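Local atomic coordinates of ribulose bisphosphate carboxylase (Hyperthermus butylicus DSM 5456, PDB entry 6HUN), a protein that probably fixes carbon dioxide onto ribulose 1,5-bisphosphate, yielding two molecules of 3-phosphoglycerate, as part of an archaeal pathway of AMP degradation. Residues K38-A43 with W102-V107; V202-N207 with Y240-T245. All blocks are in the same frame, centred on the assembly; numbering follows the deposited sequence.

Contact 1 joins two strands in antiparallel fashion and contact 2 two strands in parallel, an instance of both modes within one Rubisco chain. Contact 1 comes first in the sequence and closes before contact 2 opens; it pairs strands 41-49 and 99-105 in the mixed sheet of the N-terminal domain. Contact 2 pairs strands 201-203 and 239-243, second and third of the eight-stranded parallel TIM barrel at the core of the catalytic domain. The two share no sheet and lie on opposite sides of the chain's centre, their own centres 37 Å apart and their nearest atoms about 28 Å apart. The first lies away from the predicted sites, whereas the second carries the predicted metal-binding residues.

Contact 1: K38-A43 with W102-V107; sequences KDEVIA and WVAYPV
Tyr105 and Val41 face each other as an antiparallel hydrogen-bonded pair, joined through both backbone N-H groups. The bond from Tyr105 N to Val41 O, at 2.7 Å, is the straighter; that from Val41 N to Tyr105 O is bent to 134° at the hydrogen. With CG beside its own backbone N (chi1 -65°), Tyr105 turns its ring back along the neighbouring strand. Val41 O consequently lies in plane at the ring edge, and CE1 touches Ala43 CB at 3.8 Å.

Ala43, next in buried area, is joined to Val103 by a second pair of hydrogen bonds, this time nearly straight: Val103 N to Ala43 O is 2.9 Å at 169°. Between these pairs Ile42 and Ala104 form a non-hydrogen-bonded pair on the other face, where Ile42 CD1 reaches Ala104 CB at 3.6 Å. Beyond the paired strands, Val107 CG2 presses against Asp39 O at 3.2 Å.

Tyr105 OH is hydrogen-bonded to Ser66. The two strands are adjacent in the mixed sheet of the N-terminal domain. Strand 41-49 has strand 132-141 as its other neighbour, with Val140 meeting Val41 and Ala43, while strand 99-105 continues the sheet to strand 87-93, whose Tyr89 touches Ile42 and Ala104.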
ATOM      1  N   LYS A  38     -18.264  22.711   8.836  1.00 63.66           N
ATOM      2  CA  LYS A  38     -17.306  22.606   7.735  1.00 59.17           C
ATOM      3  C   LYS A  38     -15.908  22.233   8.223  1.00 52.88           C
ATOM      4  O   LYS A  38     -15.006  22.077   7.387  1.00 57.17           O
ATOM      5  CB  LYS A  38     -17.244  23.928   6.927  1.00 64.86           C
ATOM      6  CG  LYS A  38     -18.264  24.084   5.759  1.00 65.26           C
ATOM      7  CD  LYS A  38     -18.495  22.774   4.982  1.00 65.64           C
ATOM      8  CE  LYS A  38     -17.642  22.658   3.691  1.00 66.51           C
ATOM      9  NZ  LYS A  38     -17.677  21.286   3.044  1.00 64.72           N
ATOM     10  N   ASP A  39     -15.710  22.059   9.539  1.00 53.30           N
ATOM     11  CA  ASP A  39     -14.385  21.882  10.141  1.00 53.86           C
ATOM     12  C   ASP A  39     -14.091  20.453  10.605  1.00 49.96           C
ATOM     13  O   ASP A  39     -13.124  20.239  11.336  1.00 49.79           O
ATOM     14  CB  ASP A  39     -14.222  22.816  11.332  1.00 62.34           C
ATOM     15  CG  ASP A  39     -15.308  22.618  12.377  1.00 72.07           C
ATOM     16  OD1 ASP A  39     -16.381  22.063  12.018  1.00 73.52           O
ATOM     17  OD2 ASP A  39     -15.102  23.035  13.550  1.00 77.42           O
ATOM     18  N   GLU A  40     -14.906  19.483  10.232  1.00 51.37           N
ATOM     19  CA  GLU A  40     -14.700  18.090  10.591  1.00 46.16           C
ATOM     20  C   GLU A  40     -14.301  17.352   9.327  1.00 42.29           C
ATOM     21  O   GLU A  40     -14.710  17.737   8.232  1.00 41.67           O
ATOM     22  CB  GLU A  40     -15.980  17.490  11.166  1.00 47.64           C
ATOM     23  CG  GLU A  40     -16.489  18.136  12.472  1.00 56.39           C
ATOM     24  CD  GLU A  40     -17.196  17.095  13.316  1.00 64.54           C
ATOM     25  OE1 GLU A  40     -18.440  16.988  13.173  1.00 73.29           O
ATOM     26  OE2 GLU A  40     -16.523  16.334  14.066  1.00 66.25           O
ATOM     27  N   VAL A  41     -13.484  16.313   9.474  1.00 39.90           N
ATOM     28  CA  VAL A  41     -13.285  15.383   8.355  1.00 36.45           C
ATOM     29  C   VAL A  41     -14.545  14.556   8.182  1.00 36.22           C
ATOM     30  O   VAL A  41     -15.119  14.075   9.161  1.00 42.91           O
ATOM     31  CB  VAL A  41     -12.077  14.468   8.611  1.00 34.29           C
ATOM     32  CG1 VAL A  41     -12.045  13.243   7.564  1.00 30.95           C
ATOM     33  CG2 VAL A  41     -10.803  15.260   8.636  1.00 34.43           C
ATOM     34  N   ILE A  42     -14.987  14.385   6.936  1.00 36.74           N
ATOM     35  CA  ILE A  42     -16.167  13.592   6.614  1.00 35.36           C
ATOM     36  C   ILE A  42     -15.746  12.463   5.675  1.00 34.37           C
ATOM     37  O   ILE A  42     -15.215  12.748   4.608  1.00 29.47           O
ATOM     38  CB  ILE A  42     -17.230  14.464   5.926  1.00 35.97           C
ATOM     39  CG1 ILE A  42     -17.640  15.666   6.840  1.00 39.65           C
ATOM     40  CG2 ILE A  42     -18.409  13.597   5.520  1.00 35.96           C
ATOM     41  CD1 ILE A  42     -18.442  15.182   7.916  1.00 46.35           C
ATOM     42  N   ALA A  43     -16.044  11.218   6.028  1.00 31.49           N
ATOM     43  CA  ALA A  43     -15.827  10.069   5.132  1.00 31.18           C
ATOM     44  C   ALA A  43     -17.182   9.555   4.658  1.00 30.62           C
ATOM     45  O   ALA A  43     -18.113   9.452   5.462  1.00 34.75           O
ATOM     46  CB  ALA A  43     -15.074   8.932   5.852  1.00 27.65           C
ATOM     47  N   TRP A 102     -22.271   8.242   5.942  1.00 36.35           N
ATOM     48  CA  TRP A 102     -21.387   9.363   6.198  1.00 36.23           C
ATOM     49  C   TRP A 102     -20.973   9.344   7.652  1.00 37.99           C
ATOM     50  O   TRP A 102     -21.824   9.286   8.557  1.00 39.74           O
ATOM     51  CB  TRP A 102     -22.055  10.716   5.890  1.00 38.60           C
ATOM     52  CG  TRP A 102     -22.323  10.969   4.436  1.00 40.14           C
ATOM     53  CD1 TRP A 102     -21.681  11.869   3.630  1.00 39.51           C
ATOM     54  CD2 TRP A 102     -23.322  10.343   3.616  1.00 38.01           C
ATOM     55  NE1 TRP A 102     -22.209  11.831   2.379  1.00 43.05           N
ATOM     56  CE2 TRP A 102     -23.218  10.906   2.338  1.00 43.33           C
ATOM     57  CE3 TRP A 102     -24.290   9.364   3.840  1.00 38.96           C
ATOM     58  CZ2 TRP A 102     -24.045  10.513   1.279  1.00 41.72           C
ATOM     59  CZ3 TRP A 102     -25.100   8.980   2.811  1.00 39.12           C
ATOM     60  CH2 TRP A 102     -24.984   9.556   1.542  1.00 38.34           C
ATOM     61  N   VAL A 103     -19.678   9.475   7.878  1.00 35.48           N
ATOM     62  CA  VAL A 103     -19.101   9.505   9.214  1.00 36.64           C
ATOM     63  C   VAL A 103     -18.315  10.795   9.350  1.00 37.37           C
ATOM     64  O   VAL A 103     -17.510  11.135   8.480  1.00 35.43           O
ATOM     65  CB  VAL A 103     -18.195   8.283   9.487  1.00 34.74           C
ATOM     66  CG1 VAL A 103     -17.696   8.292  10.972  1.00 36.31           C
ATOM     67  CG2 VAL A 103     -18.941   7.028   9.211  1.00 34.79           C
ATOM     68  N   ALA A 104     -18.558  11.517  10.437  1.00 40.45           N
ATOM     69  CA  ALA A 104     -17.848  12.746  10.735  1.00 41.70           C
ATOM     70  C   ALA A 104     -16.791  12.482  11.811  1.00 41.87           C
ATOM     71  O   ALA A 104     -17.060  11.788  12.808  1.00 43.10           O
ATOM     72  CB  ALA A 104     -18.848  13.836  11.209  1.00 45.52           C
ATOM     73  N   TYR A 105     -15.599  13.058  11.605  1.00 46.06           N
ATOM     74  CA  TYR A 105     -14.388  12.826  12.417  1.00 40.63           C
ATOM     75  C   TYR A 105     -13.823  14.153  12.905  1.00 42.87           C
ATOM     76  O   TYR A 105     -13.414  14.985  12.074  1.00 42.17           O
ATOM     77  CB  TYR A 105     -13.261  12.126  11.625  1.00 38.66           C
ATOM     78  CG  TYR A 105     -13.565  10.723  11.168  1.00 34.74           C
ATOM     79  CD1 TYR A 105     -14.215  10.503   9.982  1.00 33.47           C
ATOM     80  CD2 TYR A 105     -13.206   9.617  11.937  1.00 40.41           C
ATOM     81  CE1 TYR A 105     -14.529   9.251   9.562  1.00 36.52           C
ATOM     82  CE2 TYR A 105     -13.515   8.323  11.523  1.00 35.09           C
ATOM     83  CZ  TYR A 105     -14.165   8.151  10.304  1.00 34.85           C
ATOM     84  OH  TYR A 105     -14.485   6.880   9.869  1.00 32.35           O
ATOM     85  N   PRO A 106     -13.618  14.330  14.210  1.00 45.45           N
ATOM     86  CA  PRO A 106     -12.894  15.519  14.696  1.00 47.54           C
ATOM     87  C   PRO A 106     -11.465  15.569  14.179  1.00 45.18           C
ATOM     88  O   PRO A 106     -10.779  14.551  14.118  1.00 43.91           O
ATOM     89  CB  PRO A 106     -12.913  15.339  16.217  1.00 50.46           C
ATOM     90  CG  PRO A 106     -13.811  14.177  16.497  1.00 50.20           C
ATOM     91  CD  PRO A 106     -13.842  13.341  15.270  1.00 46.36           C
ATOM     92  N   VAL A 107     -11.017  16.760  13.773  1.00 47.15           N
ATOM     93  CA  VAL A 107      -9.695  16.855  13.130  1.00 48.03           C
ATOM     94  C   VAL A 107      -8.561  16.514  14.096  1.00 46.23           C
ATOM     95  O   VAL A 107      -7.469  16.116  13.669  1.00 44.61           O
ATOM     96  CB  VAL A 107      -9.481  18.249  12.501  1.00 53.25           C
ATOM     97  CG1 VAL A 107      -8.079  18.386  11.955  1.00 55.64           C
ATOM     98  CG2 VAL A 107     -10.407  18.462  11.332  1.00 50.31           C
TER

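Contact 2: V202-N207 with Y240-T245; sequences VKDDEN and YLANVT
Asp204 and Tyr240 meet through a 2.6 Å hydrogen bond from Tyr240 OH to the syn side of Asp204 OD1, with carboxylate and ring planes 83° apart. The other oxygen, OD2, accepts from Asn243 N at 2.9 Å on its anti side, well out of the carboxylate plane, and forms a salt bridge with Arg219. Without the carboxylate, as with an alanine here, Tyr240 OH and Asn243 N would probably lose these acceptors and Arg219 its ionic partner.

Parallel backbone pairing supplies Leu241 N to Val202 O (2.8 Å, 173°) and Asp204 N to Leu241 O, joining two barrel strands of a beta-alpha-beta unit linked through helix 216-234. Further on, Asn243 ND2 reaches Asp205 O at 3.1 Å, nearly in its own amide plane. Its OD1 accepts from Thr245 N, closing an Asx turn, and from Thr245 OG1.

Among apolar contacts, Val202 CG1 lies 3.8 Å from Tyr240 CD1; on the opposite face, Lys203 CG rests 3.7 Å from Leu241 CD1, and its chain runs extended to CE, then bends so that NZ hydrogen-bonds Gln403.

Lys203, near a bound calcium ion, is predicted to bind magnesium through a carbamate absent here, alongside Asp205 and Glu206, the latter salt-bridged to Lys179. The bonds to Asp204 and Asp205 O are consistent with holding the start of this metal-binding loop.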
ATOM      1  N   VAL A 202      10.430  11.512 -21.900  1.00 36.32           N
ATOM      2  CA  VAL A 202      10.645  10.078 -21.989  1.00 41.73           C
ATOM      3  C   VAL A 202      10.408   9.514 -20.588  1.00 37.16           C
ATOM      4  O   VAL A 202      10.738  10.154 -19.592  1.00 38.20           O
ATOM      5  CB  VAL A 202      12.051   9.747 -22.543  1.00 49.15           C
ATOM      6  CG1 VAL A 202      13.088  10.554 -21.847  1.00 49.76           C
ATOM      7  CG2 VAL A 202      12.349   8.246 -22.428  1.00 52.22           C
ATOM      8  N   LYS A 203       9.736   8.392 -20.513  1.00 36.08           N
ATOM      9  CA  LYS A 203       9.252   7.903 -19.219  1.00 36.38           C
ATOM     10  C   LYS A 203       9.730   6.495 -18.981  1.00 39.25           C
ATOM     11  O   LYS A 203       9.529   5.614 -19.820  1.00 38.97           O
ATOM     12  CB  LYS A 203       7.726   7.952 -19.179  1.00 39.91           C
ATOM     13  CG  LYS A 203       7.009   7.573 -17.866  1.00 37.82           C
ATOM     14  CD  LYS A 203       5.505   7.660 -18.217  1.00 37.55           C
ATOM     15  CE  LYS A 203       4.610   7.341 -17.045  1.00 42.45           C
ATOM     16  NZ  LYS A 203       3.807   6.072 -17.195  1.00 42.95           N
ATOM     17  N   ASP A 204      10.290   6.254 -17.793  1.00 37.25           N
ATOM     18  CA  ASP A 204      10.623   4.898 -17.425  1.00 33.92           C
ATOM     19  C   ASP A 204       9.347   4.115 -17.199  1.00 37.40           C
ATOM     20  O   ASP A 204       8.335   4.665 -16.756  1.00 33.78           O
ATOM     21  CB  ASP A 204      11.408   4.886 -16.099  1.00 29.67           C
ATOM     22  CG  ASP A 204      12.866   5.168 -16.261  1.00 38.08           C
ATOM     23  OD1 ASP A 204      13.420   5.243 -17.428  1.00 39.79           O
ATOM     24  OD2 ASP A 204      13.467   5.343 -15.174  1.00 40.10           O
ATOM     25  N   ASP A 205       9.402   2.810 -17.391  1.00 36.49           N
ATOM     26  CA  ASP A 205       8.209   2.086 -16.975  0.53 38.95           C
ATOM     27  C   ASP A 205       8.244   1.844 -15.462  1.00 36.86           C
ATOM     28  O   ASP A 205       9.262   2.057 -14.797  1.00 35.82           O
ATOM     29  CB  ASP A 205       8.066   0.787 -17.757  0.53 42.82           C
ATOM     30  CG  ASP A 205       6.600   0.430 -18.031  0.53 45.34           C
ATOM     31  OD1 ASP A 205       5.808   1.314 -18.432  0.53 48.38           O
ATOM     32  OD2 ASP A 205       6.228  -0.737 -17.832  0.53 48.61           O
ATOM     33  N   GLU A 206       7.085   1.419 -14.904  1.00 29.22           N
ATOM     34  CA  GLU A 206       6.913   1.336 -13.453  1.00 30.98           C
ATOM     35  C   GLU A 206       7.859   0.348 -12.790  1.00 28.60           C
ATOM     36  O   GLU A 206       8.152   0.492 -11.590  1.00 28.71           O
ATOM     37  CB  GLU A 206       5.452   0.977 -13.122  1.00 33.93           C
ATOM     38  CG  GLU A 206       5.083  -0.469 -13.392  1.00 40.53           C
ATOM     39  CD  GLU A 206       4.916  -0.790 -14.859  1.00 56.75           C
ATOM     40  OE1 GLU A 206       4.967  -2.001 -15.195  1.00 59.73           O
ATOM     41  OE2 GLU A 206       4.743   0.159 -15.676  1.00 61.31           O
ATOM     42  N   ASN A 207       8.361  -0.632 -13.501  1.00 26.66           N
ATOM     43  CA  ASN A 207       9.198  -1.619 -12.828  1.00 38.87           C
ATOM     44  C   ASN A 207      10.658  -1.411 -13.155  1.00 35.81           C
ATOM     45  O   ASN A 207      11.499  -2.246 -12.828  1.00 36.23           O
ATOM     46  CB  ASN A 207       8.717  -3.064 -13.116  1.00 43.37           C
ATOM     47  CG  ASN A 207       8.866  -3.473 -14.547  1.00 47.69           C
ATOM     48  OD1 ASN A 207       9.129  -2.646 -15.398  1.00 56.09           O
ATOM     49  ND2 ASN A 207       8.739  -4.771 -14.825  1.00 51.11           N
ATOM     50  N   TYR A 240      12.907  13.952 -18.405  1.00 41.18           N
ATOM     51  CA  TYR A 240      12.955  12.500 -18.242  1.00 36.14           C
ATOM     52  C   TYR A 240      12.206  12.137 -16.957  1.00 33.02           C
ATOM     53  O   TYR A 240      12.500  12.715 -15.903  1.00 33.52           O
ATOM     54  CB  TYR A 240      14.420  12.053 -18.154  1.00 39.89           C
ATOM     55  CG  TYR A 240      14.698  10.596 -17.914  1.00 37.23           C
ATOM     56  CD1 TYR A 240      13.772   9.608 -18.232  1.00 36.73           C
ATOM     57  CD2 TYR A 240      15.893  10.200 -17.314  1.00 41.13           C
ATOM     58  CE1 TYR A 240      14.055   8.262 -17.990  1.00 40.11           C
ATOM     59  CE2 TYR A 240      16.183   8.873 -17.077  1.00 40.72           C
ATOM     60  CZ  TYR A 240      15.273   7.914 -17.406  1.00 41.20           C
ATOM     61  OH  TYR A 240      15.580   6.602 -17.170  1.00 41.12           O
ATOM     62  N   LEU A 241      11.217  11.244 -17.049  1.00 31.25           N
ATOM     63  CA  LEU A 241      10.492  10.825 -15.831  1.00 28.90           C
ATOM     64  C   LEU A 241      11.259   9.600 -15.347  1.00 34.80           C
ATOM     65  O   LEU A 241      10.947   8.464 -15.697  1.00 31.79           O
ATOM     66  CB  LEU A 241       8.997  10.554 -16.096  1.00 31.62           C
ATOM     67  CG  LEU A 241       8.185  11.654 -16.817  1.00 37.96           C
ATOM     68  CD1 LEU A 241       6.735  11.209 -17.197  1.00 37.11           C
ATOM     69  CD2 LEU A 241       8.174  12.968 -16.008  1.00 36.28           C
ATOM     70  N   ALA A 242      12.291   9.849 -14.539  1.00 38.54           N
ATOM     71  CA  ALA A 242      13.208   8.818 -14.074  1.00 36.28           C
ATOM     72  C   ALA A 242      12.621   8.137 -12.863  1.00 31.96           C
ATOM     73  O   ALA A 242      12.263   8.800 -11.883  1.00 28.18           O
ATOM     74  CB  ALA A 242      14.568   9.415 -13.691  1.00 35.52           C
ATOM     75  N   ASN A 243      12.566   6.815 -12.904  1.00 29.55           N
ATOM     76  CA  ASN A 243      11.920   6.064 -11.824  1.00 28.10           C
ATOM     77  C   ASN A 243      12.897   5.912 -10.641  1.00 29.15           C
ATOM     78  O   ASN A 243      13.887   5.182 -10.734  1.00 30.21           O
ATOM     79  CB  ASN A 243      11.442   4.719 -12.350  1.00 30.07           C
ATOM     80  CG  ASN A 243      10.392   4.093 -11.434  1.00 31.44           C
ATOM     81  OD1 ASN A 243      10.354   4.399 -10.270  1.00 26.59           O
ATOM     82  ND2 ASN A 243       9.479   3.298 -11.985  1.00 36.31           N
ATOM     83  N   VAL A 244      12.603   6.594  -9.539  1.00 29.36           N
ATOM     84  CA  VAL A 244      13.447   6.564  -8.334  1.00 31.31           C
ATOM     85  C   VAL A 244      12.873   5.636  -7.279  1.00 30.55           C
ATOM     86  O   VAL A 244      13.325   5.656  -6.115  1.00 29.11           O
ATOM     87  CB  VAL A 244      13.668   7.980  -7.757  1.00 29.25           C
ATOM     88  CG1 VAL A 244      14.397   8.889  -8.764  1.00 31.53           C
ATOM     89  CG2 VAL A 244      12.307   8.603  -7.349  1.00 26.21           C
ATOM     90  N   THR A 245      11.870   4.834  -7.648  1.00 26.26           N
ATOM     91  CA  THR A 245      11.283   3.853  -6.731  1.00 29.03           C
ATOM     92  C   THR A 245      12.381   2.942  -6.177  1.00 25.51           C
ATOM     93  O   THR A 245      13.079   2.249  -6.925  1.00 29.94           O
ATOM     94  CB  THR A 245      10.190   3.070  -7.466  1.00 29.76           C
ATOM     95  OG1 THR A 245       9.139   3.981  -7.943  1.00 24.28           O
ATOM     96  CG2 THR A 245       9.521   1.993  -6.523  1.00 28.06           C
TER